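Local coordinates for protein 4-hydroxy-tetrahydrodipicolinate synthase (Aquifex aeolicus, PDB 2EHH) that probably catalyses the condensation of pyruvate with aspartate semialdehyde to 4-hydroxy-tetrahydrodipicolinate, a step of lysine biosynthesis, at residues A[12-16]-A[17-21]; A[113-116]-A[117-121]. All blocks are in the same frame, centred on the assembly; numbering follows the deposited sequence.

Contact 1 (A[12-16]-A[17-21]); sequences PFKEG and EVDYE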
loop_
_atom_site.group_PDB
_atom_site.type_symbol
_atom_site.label_atom_id
_atom_site.label_comp_id
_atom_site.label_asym_id
_atom_site.label_seq_id
_atom_site.Cartn_x
_atom_site.Cartn_y
_atom_site.Cartn_z
ATOM N N PRO A 12 15.778 25.602 -16.252
ATOM C CA PRO A 12 15.061 26.809 -16.677
ATOM C C PRO A 12 14.634 26.725 -18.140
ATOM O O PRO A 12 15.381 26.232 -18.985
ATOM C CB PRO A 12 16.087 27.920 -16.456
ATOM C CG PRO A 12 16.951 27.386 -15.360
ATOM C CD PRO A 12 17.120 25.943 -15.750
ATOM N N PHE A 13 13.430 27.206 -18.427
ATOM C CA PHE A 13 12.899 27.211 -19.785
ATOM C C PHE A 13 12.486 28.630 -20.162
ATOM O O PHE A 13 12.085 29.416 -19.307
ATOM C CB PHE A 13 11.667 26.301 -19.895
ATOM C CG PHE A 13 11.976 24.834 -19.818
ATOM C CD1 PHE A 13 11.177 23.987 -19.055
ATOM C CD2 PHE A 13 13.044 24.291 -20.524
ATOM C CE1 PHE A 13 11.438 22.619 -18.995
ATOM C CE2 PHE A 13 13.313 22.924 -20.474
ATOM C CZ PHE A 13 12.507 22.086 -19.705
ATOM N N LYS A 14 12.590 28.947 -21.447
ATOM C CA LYS A 14 12.195 30.257 -21.943
ATOM C C LYS A 14 11.949 30.142 -23.439
ATOM O O LYS A 14 12.799 29.645 -24.178
ATOM C CB LYS A 14 13.282 31.298 -21.677
ATOM C CG LYS A 14 12.888 32.708 -22.101
ATOM C CD LYS A 14 13.997 33.701 -21.822
ATOM C CE LYS A 14 13.610 35.095 -22.274
ATOM N NZ LYS A 14 14.724 36.064 -22.058
ATOM N N GLU A 15 10.778 30.587 -23.882
ATOM C CA GLU A 15 10.439 30.523 -25.302
ATOM C C GLU A 15 10.400 29.062 -25.739
ATOM O O GLU A 15 10.667 28.751 -26.898
ATOM C CB GLU A 15 11.496 31.255 -26.136
ATOM C CG GLU A 15 12.034 32.537 -25.516
ATOM C CD GLU A 15 13.355 32.976 -26.142
ATOM O OE1 GLU A 15 13.944 33.970 -25.662
ATOM O OE2 GLU A 15 13.807 32.325 -27.113
ATOM N N GLY A 16 10.086 28.165 -24.809
ATOM C CA GLY A 16 10.028 26.750 -25.136
ATOM C C GLY A 16 11.390 26.109 -25.352
ATOM O O GLY A 16 11.490 24.987 -25.849
ATOM N N GLU A 17 12.447 26.814 -24.970
ATOM C CA GLU A 17 13.799 26.298 -25.142
ATOM C C GLU A 17 14.525 26.357 -23.800
ATOM O O GLU A 17 14.102 27.074 -22.894
ATOM C CB GLU A 17 14.547 27.151 -26.173
ATOM C CG GLU A 17 15.682 26.434 -26.890
ATOM C CD GLU A 17 15.192 25.505 -27.997
ATOM O OE1 GLU A 17 16.003 24.700 -28.503
ATOM O OE2 GLU A 17 14.002 25.586 -28.367
ATOM N N VAL A 18 15.606 25.597 -23.661
ATOM C CA VAL A 18 16.370 25.631 -22.421
ATOM C C VAL A 18 16.947 27.038 -22.273
ATOM O O VAL A 18 17.577 27.553 -23.198
ATOM C CB VAL A 18 17.532 24.614 -22.440
ATOM C CG1 VAL A 18 18.437 24.840 -21.236
ATOM C CG2 VAL A 18 16.982 23.197 -22.428
ATOM N N ASP A 19 16.720 27.649 -21.112
ATOM C CA ASP A 19 17.195 29.004 -20.811
ATOM C C ASP A 19 18.616 28.936 -20.240
ATOM O O ASP A 19 18.807 28.909 -19.023
ATOM C CB ASP A 19 16.254 29.656 -19.794
ATOM C CG ASP A 19 16.556 31.126 -19.563
ATOM O OD1 ASP A 19 17.651 31.591 -19.943
ATOM O OD2 ASP A 19 15.693 31.815 -18.982
ATOM N N TYR A 20 19.608 28.924 -21.124
ATOM C CA TYR A 20 21.000 28.828 -20.708
ATOM C C TYR A 20 21.550 29.965 -19.854
ATOM O O TYR A 20 22.404 29.732 -19.002
ATOM C CB TYR A 20 21.880 28.598 -21.936
ATOM C CG TYR A 20 21.693 27.209 -22.490
ATOM C CD1 TYR A 20 22.247 26.104 -21.845
ATOM C CD2 TYR A 20 20.887 26.985 -23.606
ATOM C CE1 TYR A 20 21.999 24.810 -22.294
ATOM C CE2 TYR A 20 20.631 25.697 -24.060
ATOM C CZ TYR A 20 21.189 24.613 -23.398
ATOM O OH TYR A 20 20.924 23.337 -23.832
ATOM N N GLU A 21 21.079 31.188 -20.059
ATOM C CA GLU A 21 21.583 32.282 -19.240
ATOM C C GLU A 21 21.094 32.105 -17.804
ATOM O O GLU A 21 21.820 32.385 -16.852
ATOM C CB GLU A 21 21.151 33.637 -19.813
ATOM C CG GLU A 21 19.665 33.821 -19.994
ATOM C CD GLU A 21 19.346 34.976 -20.933
ATOM O OE1 GLU A 21 19.673 34.867 -22.139
ATOM O OE2 GLU A 21 18.778 35.990 -20.467
HETATM O O HOH W 1 13.735 30.388 -17.461
#
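Lys14 and Glu17 are joined by a pair of backbone hydrogen bonds that close a tight turn. Lys14 N donates a hydrogen bond to Glu17 O at 2.8 Å. Glu17 N donates one back to Lys14 O at 3.0 Å. A third backbone bond runs from Asp19 N to Pro12 O at 2.9 Å. Between the rungs, Phe13 CA lies 3.3 Å from Glu17 O, a CA-H...O contact.

A water links strand 13-14 to the residue that caps the helix. It donates hydrogen bonds both to Phe13 O and to Asp19 OD2. The other carboxylate oxygen, Asp19 OD1, caps the N of Ala22 at the start of helix 20-31. CG of Asp19 is anti to its backbone N (chi1 -172°), which leaves OD2 beside the aliphatic part of Lys14.

Lys14 NZ and the Glu21 carboxylate carry opposite charges and lie near each other, beyond a salt bridge.

Apolar contacts are few. Pro12 CB meets Asp19 CB at 3.8 Å. Glu17 O and Val18 CA lie at the edge of the Phe13 ring, near its plane, and Phe13 CE2 is 4.2 Å from Val18 CG2.

Glu15 and Gly16 both have positive phi, as the central residues of a type I' turn do. Strands 13-14 and 17-18 form a beta hairpin with a two-residue type I' loop, which leads into the N-capped first helix of a TIM barrel.

Contact 2 (A[113-116]-A[117-121]); sequences GLYE and HFKTV
Tyr115 and Lys119 lie side by side, one helical turn apart, and point the same way. CD of Lys119 approaches the ring obliquely and comes to 3.4 Å from Tyr115 CZ. The next carbon, Lys119 CE, is placed doubtfully close to the Tyr115 hydroxyl. Both side chains have CG anti to the backbone N (Tyr115 chi1 168°, Lys119 chi1 -172°), and this sends them along the same flank. The ammonium group of Lys119 turns off at the last torsion.

His117 and Phe118 are neighbours on the inward side. His117 CD2 stands 3.9 Å above the centre of the Phe118 ring, while Phe118 CD2 lies in the plane of the imidazole, at its edge. The edge of the Phe118 ring also meets Leu114 O, 3.2 Å from Phe118 CD2. This is helix 111-124, the helix of a beta-alpha-beta unit of the TIM barrel between strands 98-102 and 129-133. Phe118 packs on Val101, about 7 Å from the side chain of Tyr132, the predicted proton donor/acceptor, and His117 packs on Pro269 of the second subunit.

Three polar ends find partners beyond the segment: Lys119 NZ hydrogen-bonds Gln123 OE1, His117 ND1 hydrogen-bonds Thr81 OG1, and Glu116 OE1 forms a salt bridge with Arg112. Glu116 O is gripped twice. Thr120 OG1 donates to Glu116 O at 2.6 Å and Thr120 N at 2.9 Å, from opposite faces of the carbonyl plane.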
loop_
_atom_site.group_PDB
_atom_site.type_symbol
_atom_site.label_atom_id
_atom_site.label_comp_id
_atom_site.label_asym_id
_atom_site.label_seq_id
_atom_site.Cartn_x
_atom_site.Cartn_y
_atom_site.Cartn_z
ATOM N N GLY A 113 17.318 -8.213 -14.236
ATOM C CA GLY A 113 17.284 -7.158 -15.227
ATOM C C GLY A 113 17.921 -5.891 -14.693
ATOM O O GLY A 113 18.647 -5.209 -15.412
ATOM N N LEU A 114 17.654 -5.565 -13.431
ATOM C CA LEU A 114 18.232 -4.369 -12.830
ATOM C C LEU A 114 19.743 -4.534 -12.715
ATOM O O LEU A 114 20.499 -3.585 -12.922
ATOM C CB LEU A 114 17.625 -4.119 -11.445
ATOM C CG LEU A 114 16.141 -3.734 -11.435
ATOM C CD1 LEU A 114 15.664 -3.498 -10.010
ATOM C CD2 LEU A 114 15.952 -2.464 -12.277
ATOM N N TYR A 115 20.179 -5.744 -12.378
ATOM C CA TYR A 115 21.608 -6.032 -12.259
ATOM C C TYR A 115 22.292 -5.828 -13.610
ATOM O O TYR A 115 23.275 -5.089 -13.719
ATOM C CB TYR A 115 21.818 -7.478 -11.794
ATOM C CG TYR A 115 23.245 -7.966 -11.915
ATOM C CD1 TYR A 115 24.249 -7.483 -11.074
ATOM C CD2 TYR A 115 23.593 -8.910 -12.879
ATOM C CE1 TYR A 115 25.567 -7.936 -11.189
ATOM C CE2 TYR A 115 24.905 -9.369 -13.004
ATOM C CZ TYR A 115 25.885 -8.881 -12.157
ATOM O OH TYR A 115 27.175 -9.354 -12.270
ATOM N N GLU A 116 21.768 -6.474 -14.644
ATOM C CA GLU A 116 22.369 -6.343 -15.971
ATOM C C GLU A 116 22.337 -4.911 -16.494
ATOM O O GLU A 116 23.243 -4.488 -17.211
ATOM C CB GLU A 116 21.690 -7.296 -16.959
ATOM C CG GLU A 116 21.902 -8.756 -16.596
ATOM C CD GLU A 116 21.491 -9.713 -17.695
ATOM O OE1 GLU A 116 21.399 -10.927 -17.413
ATOM O OE2 GLU A 116 21.271 -9.256 -18.838
ATOM N N HIS A 117 21.307 -4.157 -16.122
ATOM C CA HIS A 117 21.186 -2.765 -16.549
ATOM C C HIS A 117 22.360 -1.939 -16.021
ATOM O O HIS A 117 23.137 -1.363 -16.789
ATOM C CB HIS A 117 19.870 -2.173 -16.027
ATOM C CG HIS A 117 19.680 -0.722 -16.346
ATOM N ND1 HIS A 117 19.366 -0.268 -17.611
ATOM C CD2 HIS A 117 19.735 0.378 -15.557
ATOM C CE1 HIS A 117 19.232 1.046 -17.584
ATOM N NE2 HIS A 117 19.453 1.464 -16.348
ATOM N N PHE A 118 22.487 -1.892 -14.703
ATOM C CA PHE A 118 23.545 -1.124 -14.069
ATOM C C PHE A 118 24.931 -1.675 -14.365
ATOM O O PHE A 118 25.885 -0.912 -14.520
ATOM C CB PHE A 118 23.304 -1.059 -12.561
ATOM C CG PHE A 118 22.181 -0.134 -12.175
ATOM C CD1 PHE A 118 22.377 1.244 -12.145
ATOM C CD2 PHE A 118 20.919 -0.637 -11.879
ATOM C CE1 PHE A 118 21.329 2.115 -11.830
ATOM C CE2 PHE A 118 19.863 0.222 -11.560
ATOM C CZ PHE A 118 20.070 1.601 -11.537
ATOM N N LYS A 119 25.040 -2.994 -14.451
ATOM C CA LYS A 119 26.322 -3.624 -14.742
ATOM C C LYS A 119 26.774 -3.204 -16.141
ATOM O O LYS A 119 27.919 -2.797 -16.342
ATOM C CB LYS A 119 26.186 -5.145 -14.673
ATOM C CG LYS A 119 27.501 -5.904 -14.771
ATOM C CD LYS A 119 27.248 -7.403 -14.866
ATOM C CE LYS A 119 28.515 -8.211 -14.612
ATOM N NZ LYS A 119 29.613 -7.870 -15.557
ATOM N N THR A 120 25.861 -3.295 -17.102
ATOM C CA THR A 120 26.164 -2.927 -18.482
ATOM C C THR A 120 26.668 -1.493 -18.588
ATOM O O THR A 120 27.702 -1.233 -19.210
ATOM C CB THR A 120 24.925 -3.121 -19.385
ATOM O OG1 THR A 120 24.574 -4.509 -19.397
ATOM C CG2 THR A 120 25.215 -2.667 -20.821
ATOM N N VAL A 121 25.946 -0.563 -17.974
ATOM C CA VAL A 121 26.343 0.840 -18.001
ATOM C C VAL A 121 27.692 1.057 -17.308
ATOM O O VAL A 121 28.580 1.705 -17.859
ATOM C CB VAL A 121 25.283 1.735 -17.316
ATOM C CG1 VAL A 121 25.791 3.169 -17.220
ATOM C CG2 VAL A 121 23.981 1.695 -18.103
#

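Contact 1 comes first along the chain and contact 2 follows in series. Their centres are about 34 Å apart and their nearest atoms about 22 Å, so they do not touch. Both lie in the same TIM-barrel fold, outside its eight-stranded parallel sheet, and share no helix or strand. The hairpin of strands 13-14 and 17-18 follows barrel strand 4-8 and leads into helix 20-31. Residues 113-121 lie on helix 111-124, between the fourth and fifth barrel strands. Contact 2 meets the second subunit, whereas no other chain of the assembly touches contact 1. The two therefore mark separate parts of the fold, one an addition at the first beta-alpha connection and the other a barrel helix at a subunit interface.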